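Local coordinates for DUF5636 domain-containing protein (Legionella pneumophila subsp. pneumophila str. Philadelphia 1, PDB 4RD8) that is of unknown function but folds as a compact, single-chain, all-helical member of the DUF5636 family, at residues A[140-143]-A[148-151]; A[77-82]-A[134-139]; A[19-22]-A[26-29]; A[104-109]-A[178-183]; A[199-204]-A[208-213]. The protein carries 3 engineered substitutions. One frame throughout, in Å; residues are numbered along the deposited sequence.

Interaction 1: residues A[140-143]-A[148-151]; sequences LKRK and FLEN. Unlike the reference sequence in segment 140-143: Arg142 (reference Gln).
The Phe148 ring is held between two aliphatic groups: CG of Lys141 lies over one face and the CD2 methyl of Leu149, the next residue, over the opposite face, both displaced toward the rim, while CA of Arg142 sits in the ring plane at the edge. The Lys141 contact is a CH-pi interaction, with CG 3.7 Å from the centroid of the Phe148 ring and 24° off its normal; the closest ring atom is Phe148 CD2, 3.4 Å from Lys141 CG. Lys141 reaches this position because CG stands anti to its backbone N (chi1 179°); the bend that follows at chi2 carries the amine away from the ring. Beside it, Arg142, which differs from the reference sequence, lays its aliphatic part across Leu149, with CB 3.8 Å from Leu149 CD1. Its guanidinium reaches only loosely toward Asn151, NH2 standing 3.5 Å from Asn151 OD1 with the guanidinium and amide planes 52° apart; the firmer polar partner is the carbonyl of Ile152, bonded to Arg142 NE. Tyr37 and Ile34 of helix 25-38 also pack on Phe148, and Leu149 reaches Ile157 and Ile161 of helix 157-162. This is a C-terminal helix end in an all-helical fold, where the chain leaving helix 130-144 folds back and packs apolar side chains against the last turn of that helix.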
# COMPACT_ATOMS: atom_id res chain seq x y z
N LEU A 140 8.77 -2.13 3.43
CA LEU A 140 10.04 -1.50 3.79
C LEU A 140 10.20 -1.33 5.30
O LEU A 140 11.29 -1.50 5.84
CB LEU A 140 10.21 -0.15 3.08
CG LEU A 140 10.35 -0.21 1.56
CD1 LEU A 140 10.26 1.20 0.97
CD2 LEU A 140 11.67 -0.85 1.16
N LYS A 141 9.12 -0.99 6.00
CA LYS A 141 9.19 -0.86 7.45
C LYS A 141 9.60 -2.21 8.07
O LYS A 141 10.50 -2.26 8.90
CB LYS A 141 7.86 -0.38 8.03
CG LYS A 141 7.84 -0.25 9.56
CD LYS A 141 8.87 0.72 10.07
CE LYS A 141 8.67 0.98 11.56
NZ LYS A 141 9.61 2.00 12.07
N ARG A 142 8.95 -3.29 7.64
CA ARG A 142 9.25 -4.61 8.19
C ARG A 142 10.69 -5.04 7.89
O ARG A 142 11.35 -5.67 8.74
CB ARG A 142 8.23 -5.65 7.70
CG ARG A 142 8.40 -7.04 8.33
CD ARG A 142 9.36 -7.88 7.51
NE ARG A 142 9.80 -9.10 8.17
CZ ARG A 142 11.00 -9.29 8.72
NH1 ARG A 142 11.90 -8.31 8.72
NH2 ARG A 142 11.29 -10.46 9.28
N LYS A 143 11.18 -4.71 6.70
CA LYS A 143 12.57 -5.03 6.37
C LYS A 143 13.54 -4.27 7.27
O LYS A 143 14.60 -4.78 7.62
CB LYS A 143 12.86 -4.74 4.89
CG LYS A 143 12.07 -5.61 3.92
CD LYS A 143 12.42 -5.29 2.47
CE LYS A 143 13.86 -5.68 2.15
NZ LYS A 143 14.34 -5.07 0.88
N PHE A 148 8.12 -4.89 13.82
CA PHE A 148 6.93 -4.23 13.30
C PHE A 148 5.84 -5.24 12.96
O PHE A 148 4.68 -5.07 13.33
CB PHE A 148 7.30 -3.40 12.08
CG PHE A 148 6.11 -2.91 11.29
CD1 PHE A 148 5.08 -2.23 11.91
CD2 PHE A 148 6.05 -3.10 9.92
CE1 PHE A 148 4.00 -1.77 11.19
CE2 PHE A 148 4.97 -2.63 9.18
CZ PHE A 148 3.94 -1.96 9.82
N LEU A 149 6.21 -6.30 12.25
CA LEU A 149 5.24 -7.33 11.90
C LEU A 149 5.52 -8.63 12.66
O LEU A 149 5.34 -9.72 12.12
CB LEU A 149 5.16 -7.56 10.39
CG LEU A 149 4.71 -6.34 9.57
CD1 LEU A 149 4.55 -6.66 8.08
CD2 LEU A 149 3.39 -5.78 10.15
N GLU A 150 5.95 -8.48 13.91
CA GLU A 150 6.08 -9.59 14.84
C GLU A 150 7.00 -10.68 14.28
O GLU A 150 6.83 -11.87 14.55
CB GLU A 150 4.70 -10.17 15.19
CG GLU A 150 3.68 -9.09 15.57
CD GLU A 150 4.02 -8.38 16.86
OE1 GLU A 150 4.47 -9.05 17.82
OE2 GLU A 150 3.84 -7.14 16.93
N ASN A 151 7.99 -10.23 13.50
CA ASN A 151 9.02 -11.11 12.94
C ASN A 151 8.51 -12.19 12.00
O ASN A 151 9.12 -13.27 11.89
CB ASN A 151 9.87 -11.74 14.06
CG ASN A 151 11.26 -12.11 13.58
OD1 ASN A 151 11.75 -11.56 12.60
ND2 ASN A 151 11.89 -13.05 14.27

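Interaction 2: residues A[77-82]-A[134-139]; sequences TLIQEI and QWCLII
Segments 77-82 of helix 69-85 and 134-139 of helix 130-144 approach to 9.7 Å between their axes and cross at 50°, running in broadly the same direction, with Ile82 and Cys136 nearest at their CA atoms, 6.1 Å apart. The thiol of Cys136 fills the middle of the interface. Its SG lies 3.7 Å from the CG2 methyl of Ile79 and equally near that residue's carbonyl oxygen, and 3.9 Å from CG2 of Ile82, so the sulfur is lodged between side chains one helical turn apart. Placing SG beside the backbone N of Cys136 (chi1 -68°) directs it at the opposing helix. From the other flank Ile82 brings its CD1 methyl alongside Cys136, near both CB and SG, while its CG2 branch turns to Ile139. There the two isoleucines meet branch to branch, Ile82 CG2 standing 3.7 Å from Ile139 CG2, and the longer arm of Ile139 passes on to the carbonyl of Ile82, with CD1 3.8 Å from Ile82 O. No hydrogen bond links the two segments: the joint consists of apolar packing with a sulfur at its centre, and all four residues that touch are buried. The centre of the contact lies about 7 Å from that of the chain. Helix 41-61 adjoins both partners, touching Leu78 through Gln54 and Leu137 through Val44, Gln47 and Leu48. Helix 157-162 reaches Ile139 through Ile157, and helix 195-204 packs on Leu137 through Leu198, so the crossing sits inside a bundle made entirely of helices, without strands.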
# COMPACT_ATOMS: atom_id res chain seq x y z
N THR A 77 8.40 -0.51 -11.63
CA THR A 77 9.17 -1.74 -11.50
C THR A 77 9.77 -1.86 -10.10
O THR A 77 9.85 -2.95 -9.55
CB THR A 77 10.26 -1.88 -12.60
OG1 THR A 77 11.09 -0.71 -12.59
CG2 THR A 77 9.61 -2.01 -13.97
N LEU A 78 10.19 -0.73 -9.53
CA LEU A 78 10.65 -0.72 -8.14
C LEU A 78 9.53 -1.14 -7.19
O LEU A 78 9.73 -1.97 -6.30
CB LEU A 78 11.20 0.65 -7.74
CG LEU A 78 11.50 0.88 -6.25
CD1 LEU A 78 12.55 -0.12 -5.74
CD2 LEU A 78 11.98 2.32 -6.01
N ILE A 79 8.35 -0.55 -7.38
CA ILE A 79 7.19 -0.92 -6.57
C ILE A 79 6.90 -2.43 -6.69
O ILE A 79 6.70 -3.12 -5.68
CB ILE A 79 5.94 -0.08 -6.95
CG1 ILE A 79 6.11 1.36 -6.42
CG2 ILE A 79 4.67 -0.73 -6.42
CD1 ILE A 79 5.18 2.39 -7.07
N GLN A 80 6.90 -2.95 -7.92
CA GLN A 80 6.65 -4.38 -8.13
C GLN A 80 7.70 -5.27 -7.46
O GLN A 80 7.36 -6.33 -6.93
CB GLN A 80 6.56 -4.74 -9.62
CG GLN A 80 6.18 -6.20 -9.83
CD GLN A 80 4.85 -6.55 -9.17
OE1 GLN A 80 3.79 -6.09 -9.61
NE2 GLN A 80 4.89 -7.36 -8.10
N GLU A 81 8.97 -4.87 -7.49
CA GLU A 81 10.01 -5.67 -6.86
C GLU A 81 9.80 -5.77 -5.35
O GLU A 81 9.94 -6.85 -4.77
CB GLU A 81 11.41 -5.12 -7.20
CG GLU A 81 11.75 -5.26 -8.68
CD GLU A 81 12.99 -4.47 -9.08
OE1 GLU A 81 13.73 -4.00 -8.19
OE2 GLU A 81 13.21 -4.33 -10.30
N ILE A 82 9.46 -4.65 -4.72
CA ILE A 82 9.18 -4.64 -3.28
C ILE A 82 7.99 -5.55 -2.98
O ILE A 82 8.03 -6.34 -2.03
CB ILE A 82 8.90 -3.21 -2.78
CG1 ILE A 82 10.19 -2.39 -2.88
CG2 ILE A 82 8.40 -3.24 -1.34
CD1 ILE A 82 9.98 -0.89 -2.73
N GLN A 134 1.36 2.33 -0.28
CA GLN A 134 1.09 1.99 1.13
C GLN A 134 1.72 0.65 1.48
O GLN A 134 2.41 0.53 2.50
CB GLN A 134 -0.42 1.93 1.41
CG GLN A 134 -1.05 3.30 1.56
CD GLN A 134 -2.56 3.24 1.42
OE1 GLN A 134 -3.08 2.47 0.60
NE2 GLN A 134 -3.27 4.03 2.21
N TRP A 135 1.48 -0.34 0.63
CA TRP A 135 2.06 -1.65 0.86
C TRP A 135 3.58 -1.65 0.81
O TRP A 135 4.23 -2.29 1.64
CB TRP A 135 1.39 -2.73 -0.02
CG TRP A 135 0.07 -3.06 0.60
CD1 TRP A 135 -1.15 -2.55 0.26
CD2 TRP A 135 -0.13 -3.89 1.76
NE1 TRP A 135 -2.11 -3.05 1.12
CE2 TRP A 135 -1.51 -3.86 2.05
CE3 TRP A 135 0.72 -4.65 2.56
CZ2 TRP A 135 -2.06 -4.59 3.11
CZ3 TRP A 135 0.17 -5.37 3.62
CH2 TRP A 135 -1.21 -5.33 3.88
N CYS A 136 4.17 -0.91 -0.13
CA CYS A 136 5.62 -0.79 -0.15
C CYS A 136 6.15 -0.19 1.16
O CYS A 136 7.19 -0.60 1.63
CB CYS A 136 6.13 0.03 -1.34
SG CYS A 136 5.89 -0.78 -2.92
N LEU A 137 5.44 0.79 1.72
CA LEU A 137 5.90 1.41 2.97
C LEU A 137 5.87 0.39 4.12
O LEU A 137 6.81 0.31 4.92
CB LEU A 137 5.05 2.65 3.31
CG LEU A 137 5.13 3.79 2.29
CD1 LEU A 137 4.13 4.89 2.64
CD2 LEU A 137 6.55 4.37 2.22
N ILE A 138 4.78 -0.36 4.20
CA ILE A 138 4.63 -1.45 5.16
C ILE A 138 5.75 -2.49 5.02
O ILE A 138 6.37 -2.88 6.02
CB ILE A 138 3.27 -2.13 5.00
CG1 ILE A 138 2.19 -1.22 5.55
CG2 ILE A 138 3.22 -3.48 5.72
CD1 ILE A 138 0.84 -1.49 4.93
N ILE A 139 6.02 -2.91 3.79
CA ILE A 139 7.07 -3.89 3.53
C ILE A 139 8.46 -3.35 3.88
O ILE A 139 9.23 -4.02 4.54
CB ILE A 139 7.05 -4.38 2.07
CG1 ILE A 139 5.72 -5.08 1.80
CG2 ILE A 139 8.24 -5.31 1.77
CD1 ILE A 139 5.29 -5.04 0.32

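Interaction 3: residues A[19-22]-A[26-29]; sequences GELL and PFIQ
A tight corner between the loosely formed helical turn 19-22 and helix 25-38, near the N terminus, brings Leu21 onto Phe27 in the first turn of the longer helix. Both methyls of the leucine are used. CD2 lies over one face of the Phe27 ring in a CH-pi contact, 4.0 Å from the centroid and 18° off the normal, displaced toward the CD2 side of the ring, where Leu21 CD2 and Phe27 CD2 are 3.8 Å apart. CD1 covers the far part of the ring, 3.9 Å from Phe27 CE2. With chi1 at 175° the phenyl swings out opposite the Phe27 backbone N and is presented to these methyls. At the tight connection between the two helical pieces, Asn24 accepts a hydrogen bond from the backbone N of Phe27 and donates one to Glu20 OE1, tying the turn to both sides. Ile28 closes the other side of the corner through its longer branch: CD1 comes to 3.4 Å from the carbonyl oxygen of Leu22, and CG1 lies 4.0 Å from that of Leu21, so an aliphatic arm rests against the end of the 19-22 turn. Lys164 packs beside both Leu21 and Phe27, while Asp169 and Ser170 border Leu21.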
# COMPACT_ATOMS: atom_id res chain seq x y z
N GLY A 19 -16.09 -14.33 11.83
CA GLY A 19 -15.62 -15.68 11.55
C GLY A 19 -14.26 -16.04 12.14
O GLY A 19 -13.99 -15.75 13.31
N GLU A 20 -13.41 -16.66 11.34
CA GLU A 20 -12.09 -17.10 11.79
C GLU A 20 -11.15 -15.92 12.07
O GLU A 20 -10.34 -15.98 13.00
CB GLU A 20 -11.46 -18.07 10.78
CG GLU A 20 -10.11 -18.68 11.20
CD GLU A 20 -8.91 -17.79 10.90
OE1 GLU A 20 -7.89 -17.91 11.61
OE2 GLU A 20 -8.97 -16.98 9.95
N LEU A 21 -11.23 -14.88 11.24
CA LEU A 21 -10.30 -13.76 11.39
C LEU A 21 -10.53 -13.04 12.72
O LEU A 21 -9.57 -12.57 13.34
CB LEU A 21 -10.40 -12.78 10.22
CG LEU A 21 -9.75 -13.22 8.90
CD1 LEU A 21 -9.83 -12.11 7.86
CD2 LEU A 21 -8.30 -13.68 9.13
N LEU A 22 -11.78 -12.99 13.16
CA LEU A 22 -12.13 -12.36 14.43
C LEU A 22 -11.45 -13.06 15.60
O LEU A 22 -11.17 -12.43 16.63
CB LEU A 22 -13.64 -12.37 14.65
CG LEU A 22 -14.09 -11.66 15.92
CD1 LEU A 22 -13.49 -10.26 15.96
CD2 LEU A 22 -15.61 -11.60 16.00
N PRO A 26 -3.07 -13.45 16.07
CA PRO A 26 -1.89 -12.95 15.36
C PRO A 26 -2.26 -12.03 14.19
O PRO A 26 -1.56 -11.04 13.95
CB PRO A 26 -1.22 -14.23 14.85
CG PRO A 26 -1.58 -15.26 15.91
CD PRO A 26 -3.01 -14.92 16.24
N PHE A 27 -3.35 -12.34 13.49
CA PHE A 27 -3.80 -11.48 12.40
C PHE A 27 -4.18 -10.11 12.92
O PHE A 27 -3.80 -9.09 12.35
CB PHE A 27 -4.98 -12.10 11.67
CG PHE A 27 -5.57 -11.21 10.61
CD1 PHE A 27 -4.88 -10.98 9.42
CD2 PHE A 27 -6.81 -10.63 10.79
CE1 PHE A 27 -5.43 -10.17 8.43
CE2 PHE A 27 -7.36 -9.81 9.82
CZ PHE A 27 -6.67 -9.58 8.63
N ILE A 28 -4.95 -10.10 14.01
CA ILE A 28 -5.41 -8.85 14.60
C ILE A 28 -4.22 -8.01 15.03
O ILE A 28 -4.21 -6.80 14.82
CB ILE A 28 -6.34 -9.11 15.82
CG1 ILE A 28 -7.64 -9.78 15.37
CG2 ILE A 28 -6.64 -7.82 16.56
CD1 ILE A 28 -8.48 -10.36 16.52
N GLN A 29 -3.22 -8.65 15.61
CA GLN A 29 -2.01 -7.95 16.05
C GLN A 29 -1.28 -7.33 14.86
O GLN A 29 -0.84 -6.19 14.92
CB GLN A 29 -1.08 -8.89 16.82
CG GLN A 29 0.27 -8.27 17.21
CD GLN A 29 0.15 -7.13 18.21
OE1 GLN A 29 -0.92 -6.87 18.77
NE2 GLN A 29 1.27 -6.44 18.46

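Interaction 4: residues A[104-109]-A[178-183]; sequences ADFMFL and TCWDVL. Engineered in segment 104-109: Ala104 (natural residue Glu).
One tryptophan, Trp180, takes every close approach from residues 104-109: a phenyl edge and a selenomethionine. Phe106 points its edge at the six-membered ring of Trp180 in an offset edge-to-face pair, with centroids 5.4 Å apart and planes at 87°. The leading atoms are Phe106 CZ and CE2: CZ is 3.8 Å from Trp180 CH2, and CE2 stands over the face, displaced toward the rim. Both aromatic side chains leave the backbone in the extended setting (chi1 -179° for Phe106 and 169° for Trp180), which carries each ring toward the opposite helix. Nearer the root of the indole, Met107 is bent at chi2 and chi3, putting its selenium 5.2 Å from the centroid of the five-membered ring of Trp180 in an oblique Met-aromatic contact. Its CE methyl continues to Trp180 CB, 4.1 Å away. The indole has further holds outside the pair: NE1 donates to Asp185 OD2, and His131 meets the ring edge to face. Thr178 and Asp181 start the second helix with reciprocal bonds, Asp181 N to Thr178 OG1 at 3.1 Å and Thr178 N to Asp181 OD2 at 3.1 Å, the latter carboxylate oxygen being met from above its plane. These two bonds define a capping box at the N terminus of helix 179-184, with Trp180, which packs on helix 103-111, lying between the two box residues in the first turn.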
# COMPACT_ATOMS: atom_id res chain seq x y z
N ALA A 104 -16.74 -7.28 -5.66
CA ALA A 104 -16.52 -8.72 -5.45
C ALA A 104 -15.34 -9.25 -6.27
O ALA A 104 -14.59 -10.10 -5.80
CB ALA A 104 -17.75 -9.50 -5.78
N ASP A 105 -15.22 -8.76 -7.50
CA ASP A 105 -14.12 -9.17 -8.37
C ASP A 105 -12.80 -8.59 -7.92
O ASP A 105 -11.77 -9.26 -7.94
CB ASP A 105 -14.42 -8.75 -9.81
CG ASP A 105 -15.57 -9.53 -10.40
OD1 ASP A 105 -15.66 -10.75 -10.11
OD2 ASP A 105 -16.40 -8.94 -11.13
N PHE A 106 -12.83 -7.32 -7.50
CA PHE A 106 -11.65 -6.69 -6.93
C PHE A 106 -11.16 -7.47 -5.70
O PHE A 106 -9.98 -7.80 -5.58
CB PHE A 106 -11.94 -5.23 -6.53
CG PHE A 106 -10.76 -4.51 -5.95
CD1 PHE A 106 -9.82 -3.92 -6.78
CD2 PHE A 106 -10.57 -4.46 -4.58
CE1 PHE A 106 -8.71 -3.27 -6.25
CE2 PHE A 106 -9.46 -3.80 -4.04
CZ PHE A 106 -8.53 -3.21 -4.87
N MSE A 107 -12.08 -7.78 -4.80
CA MSE A 107 -11.72 -8.48 -3.56
C MSE A 107 -11.26 -9.92 -3.83
O MSE A 107 -10.40 -10.44 -3.14
CB MSE A 107 -12.85 -8.40 -2.53
CG MSE A 107 -13.04 -6.99 -2.00
SE MSE A 107 -11.43 -6.23 -1.14
CE MSE A 107 -12.22 -6.12 0.63
N PHE A 108 -11.81 -10.54 -4.87
CA PHE A 108 -11.32 -11.85 -5.28
C PHE A 108 -9.84 -11.77 -5.68
O PHE A 108 -9.02 -12.61 -5.31
CB PHE A 108 -12.16 -12.43 -6.43
CG PHE A 108 -11.56 -13.66 -7.05
CD1 PHE A 108 -11.74 -14.90 -6.46
CD2 PHE A 108 -10.77 -13.58 -8.19
CE1 PHE A 108 -11.17 -16.05 -7.02
CE2 PHE A 108 -10.20 -14.72 -8.75
CZ PHE A 108 -10.40 -15.95 -8.16
N LEU A 109 -9.48 -10.74 -6.45
CA LEU A 109 -8.09 -10.62 -6.89
C LEU A 109 -7.17 -10.29 -5.72
O LEU A 109 -6.03 -10.76 -5.67
CB LEU A 109 -7.97 -9.57 -8.00
CG LEU A 109 -8.68 -10.04 -9.28
CD1 LEU A 109 -8.73 -8.90 -10.31
CD2 LEU A 109 -7.93 -11.25 -9.88
N THR A 178 -14.70 -1.99 5.96
CA THR A 178 -14.01 -3.28 5.90
C THR A 178 -12.62 -3.11 6.51
O THR A 178 -12.18 -1.99 6.75
CB THR A 178 -13.84 -3.78 4.46
OG1 THR A 178 -13.01 -2.87 3.72
CG2 THR A 178 -15.20 -3.89 3.77
N CYS A 179 -11.95 -4.23 6.78
CA CYS A 179 -10.59 -4.15 7.30
C CYS A 179 -9.68 -3.45 6.28
O CYS A 179 -8.77 -2.71 6.66
CB CYS A 179 -10.06 -5.55 7.62
SG CYS A 179 -8.61 -5.58 8.72
N TRP A 180 -9.92 -3.71 5.01
CA TRP A 180 -9.23 -2.98 3.94
C TRP A 180 -9.40 -1.48 4.16
O TRP A 180 -8.42 -0.74 4.21
CB TRP A 180 -9.78 -3.40 2.58
CG TRP A 180 -9.34 -2.55 1.42
CD1 TRP A 180 -9.86 -1.34 1.04
CD2 TRP A 180 -8.32 -2.87 0.47
NE1 TRP A 180 -9.21 -0.88 -0.08
CE2 TRP A 180 -8.26 -1.80 -0.45
CE3 TRP A 180 -7.45 -3.95 0.31
CZ2 TRP A 180 -7.36 -1.79 -1.52
CZ3 TRP A 180 -6.56 -3.94 -0.75
CH2 TRP A 180 -6.52 -2.86 -1.66
N ASP A 181 -10.65 -1.03 4.31
CA ASP A 181 -10.93 0.38 4.60
C ASP A 181 -10.18 0.92 5.83
O ASP A 181 -9.57 1.99 5.79
CB ASP A 181 -12.42 0.59 4.86
CG ASP A 181 -13.28 0.36 3.62
OD1 ASP A 181 -12.74 0.33 2.49
OD2 ASP A 181 -14.52 0.25 3.79
N VAL A 182 -10.25 0.18 6.94
CA VAL A 182 -9.71 0.67 8.22
C VAL A 182 -8.20 0.84 8.16
O VAL A 182 -7.62 1.74 8.81
CB VAL A 182 -10.11 -0.27 9.38
CG1 VAL A 182 -9.37 0.08 10.65
CG2 VAL A 182 -11.61 -0.18 9.62
N LEU A 183 -7.55 0.00 7.35
CA LEU A 183 -6.09 0.03 7.25
C LEU A 183 -5.58 1.02 6.22
O LEU A 183 -4.70 1.82 6.52
CB LEU A 183 -5.54 -1.35 6.93
CG LEU A 183 -5.73 -2.36 8.07
CD1 LEU A 183 -4.97 -3.64 7.74
CD2 LEU A 183 -5.28 -1.78 9.41

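Interaction 5: residues A[199-204]-A[208-213]; sequences SDHIQN and QIFPVL
With chi1 at 35°, Phe210 directs its ring from CB toward the end of helix 195-204, and the atoms along one side of the ring meet that helix. CD1 comes to 3.8 Å from the carbonyl oxygen of Ile202; CE1 is closer still, 3.4 Å from Ile202 O, and also lies 3.5 Å from Ile202 CA. At the tip, CZ is 3.7 Å from His201 O and 3.9 Å from His201 NE2. Both carbonyl oxygens lie at the ring edge, near its plane, so the aromatic C-H groups face them. The same edge is turned to the imidazole face in an offset edge-to-face pair, with the Phe210 and His201 planes at 62° and their centroids 5.6 Å apart. Phe210 is the N-cap residue of helix 211-218, and the contact closes the short loop joining it to helix 195-204. Within the loop, Asp205 receives the backbone N-H groups of Ile209 and Phe210. His201 is steadied by Asn45 of helix 41-61, bonded to NE2, and by stacking with Trp197. In the first turn of helix 211-218, Leu213 swings its branched end toward Ile202, whose CG2 methyl stands 4.2 Å from Leu213 CG. Leu48 and Asn52 of helix 41-61 also touch Phe210.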
# COMPACT_ATOMS: atom_id res chain seq x y z
N SER A 199 -1.31 10.58 -0.94
CA SER A 199 -1.00 11.09 -2.27
C SER A 199 -0.65 12.58 -2.24
O SER A 199 0.31 13.02 -2.88
CB SER A 199 -2.16 10.84 -3.22
OG SER A 199 -2.21 11.84 -4.22
N ASP A 200 -1.43 13.36 -1.49
CA ASP A 200 -1.19 14.80 -1.39
C ASP A 200 0.07 15.09 -0.58
O ASP A 200 0.80 16.04 -0.85
CB ASP A 200 -2.39 15.49 -0.74
CG ASP A 200 -3.64 15.43 -1.60
OD1 ASP A 200 -3.52 15.16 -2.82
OD2 ASP A 200 -4.74 15.65 -1.05
N HIS A 201 0.31 14.26 0.43
CA HIS A 201 1.51 14.38 1.25
C HIS A 201 2.76 14.23 0.39
O HIS A 201 3.73 14.97 0.55
CB HIS A 201 1.49 13.31 2.35
CG HIS A 201 2.65 13.38 3.27
ND1 HIS A 201 2.89 14.46 4.12
CD2 HIS A 201 3.68 12.51 3.50
CE1 HIS A 201 3.99 14.25 4.81
NE2 HIS A 201 4.48 13.06 4.45
N ILE A 202 2.74 13.27 -0.53
CA ILE A 202 3.89 13.00 -1.40
C ILE A 202 4.10 14.12 -2.42
O ILE A 202 5.22 14.62 -2.58
CB ILE A 202 3.74 11.64 -2.11
CG1 ILE A 202 3.92 10.49 -1.11
CG2 ILE A 202 4.76 11.51 -3.23
CD1 ILE A 202 3.53 9.11 -1.66
N GLN A 203 3.03 14.51 -3.11
CA GLN A 203 3.12 15.53 -4.16
C GLN A 203 3.47 16.91 -3.63
O GLN A 203 4.01 17.74 -4.36
CB GLN A 203 1.83 15.56 -4.99
CG GLN A 203 1.66 14.34 -5.89
CD GLN A 203 0.45 14.42 -6.80
OE1 GLN A 203 0.19 15.44 -7.44
NE2 GLN A 203 -0.32 13.33 -6.86
N ASN A 204 3.17 17.16 -2.36
CA ASN A 204 3.52 18.44 -1.76
C ASN A 204 4.97 18.45 -1.29
O ASN A 204 5.70 19.41 -1.53
CB ASN A 204 2.57 18.79 -0.62
CG ASN A 204 1.18 19.18 -1.12
OD1 ASN A 204 1.01 19.53 -2.29
ND2 ASN A 204 0.19 19.12 -0.24
N GLN A 208 10.77 18.77 1.79
CA GLN A 208 11.71 18.44 0.71
C GLN A 208 12.56 17.22 1.06
O GLN A 208 13.79 17.29 1.01
CB GLN A 208 12.63 19.64 0.38
CG GLN A 208 12.00 20.72 -0.50
CD GLN A 208 11.49 21.90 0.31
OE1 GLN A 208 11.10 21.75 1.46
NE2 GLN A 208 11.50 23.09 -0.30
N ILE A 209 11.91 16.12 1.43
CA ILE A 209 12.61 14.90 1.82
C ILE A 209 12.36 13.73 0.85
O ILE A 209 12.96 12.66 0.99
CB ILE A 209 12.26 14.48 3.26
CG1 ILE A 209 10.74 14.41 3.45
CG2 ILE A 209 12.88 15.47 4.26
CD1 ILE A 209 10.31 13.77 4.77
N PHE A 210 11.47 13.94 -0.11
CA PHE A 210 11.32 12.98 -1.21
C PHE A 210 11.06 13.59 -2.59
O PHE A 210 10.09 13.22 -3.27
CB PHE A 210 10.28 11.91 -0.88
CG PHE A 210 9.12 12.41 -0.06
CD1 PHE A 210 8.11 13.17 -0.65
CD2 PHE A 210 9.01 12.08 1.28
CE1 PHE A 210 7.03 13.61 0.11
CE2 PHE A 210 7.92 12.52 2.04
CZ PHE A 210 6.94 13.29 1.45
N PRO A 211 11.95 14.50 -3.02
CA PRO A 211 11.74 15.28 -4.25
C PRO A 211 11.68 14.43 -5.52
O PRO A 211 10.97 14.81 -6.45
CB PRO A 211 12.96 16.20 -4.29
CG PRO A 211 14.02 15.45 -3.55
CD PRO A 211 13.29 14.74 -2.45
N VAL A 212 12.41 13.32 -5.55
CA VAL A 212 12.43 12.46 -6.73
C VAL A 212 11.14 11.65 -6.85
O VAL A 212 10.54 11.59 -7.93
CB VAL A 212 13.66 11.54 -6.74
CG1 VAL A 212 13.60 10.58 -7.91
CG2 VAL A 212 14.93 12.37 -6.80
N LEU A 213 10.73 11.04 -5.75
CA LEU A 213 9.46 10.32 -5.70
C LEU A 213 8.32 11.26 -6.06
O LEU A 213 7.39 10.90 -6.77
CB LEU A 213 9.25 9.70 -4.31
CG LEU A 213 7.94 8.96 -4.04
CD1 LEU A 213 7.71 7.84 -5.05
CD2 LEU A 213 7.89 8.42 -2.61

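From the N terminus, interaction 3 closes first, a short corner joining 19-22 to the start of helix 25-38. The chain then passes through helix 41-61 to helix 69-85, where interaction 2 opens; it closes on helix 130-144, 52 residues on. Interaction 4 opens before that, on helix 103-111, and closes on helix 179-184, so the two loops cross. Interaction 1, on the end of helix 130-144, touches interaction 2 and is nested within the loop of interaction 4. A probable hydrogen bond from Gln29 to Glu150 ties it to interaction 3. Interaction 5 closes last, on helices 195-204 and 211-218, lying across the chain's centre from interactions 3 and 4.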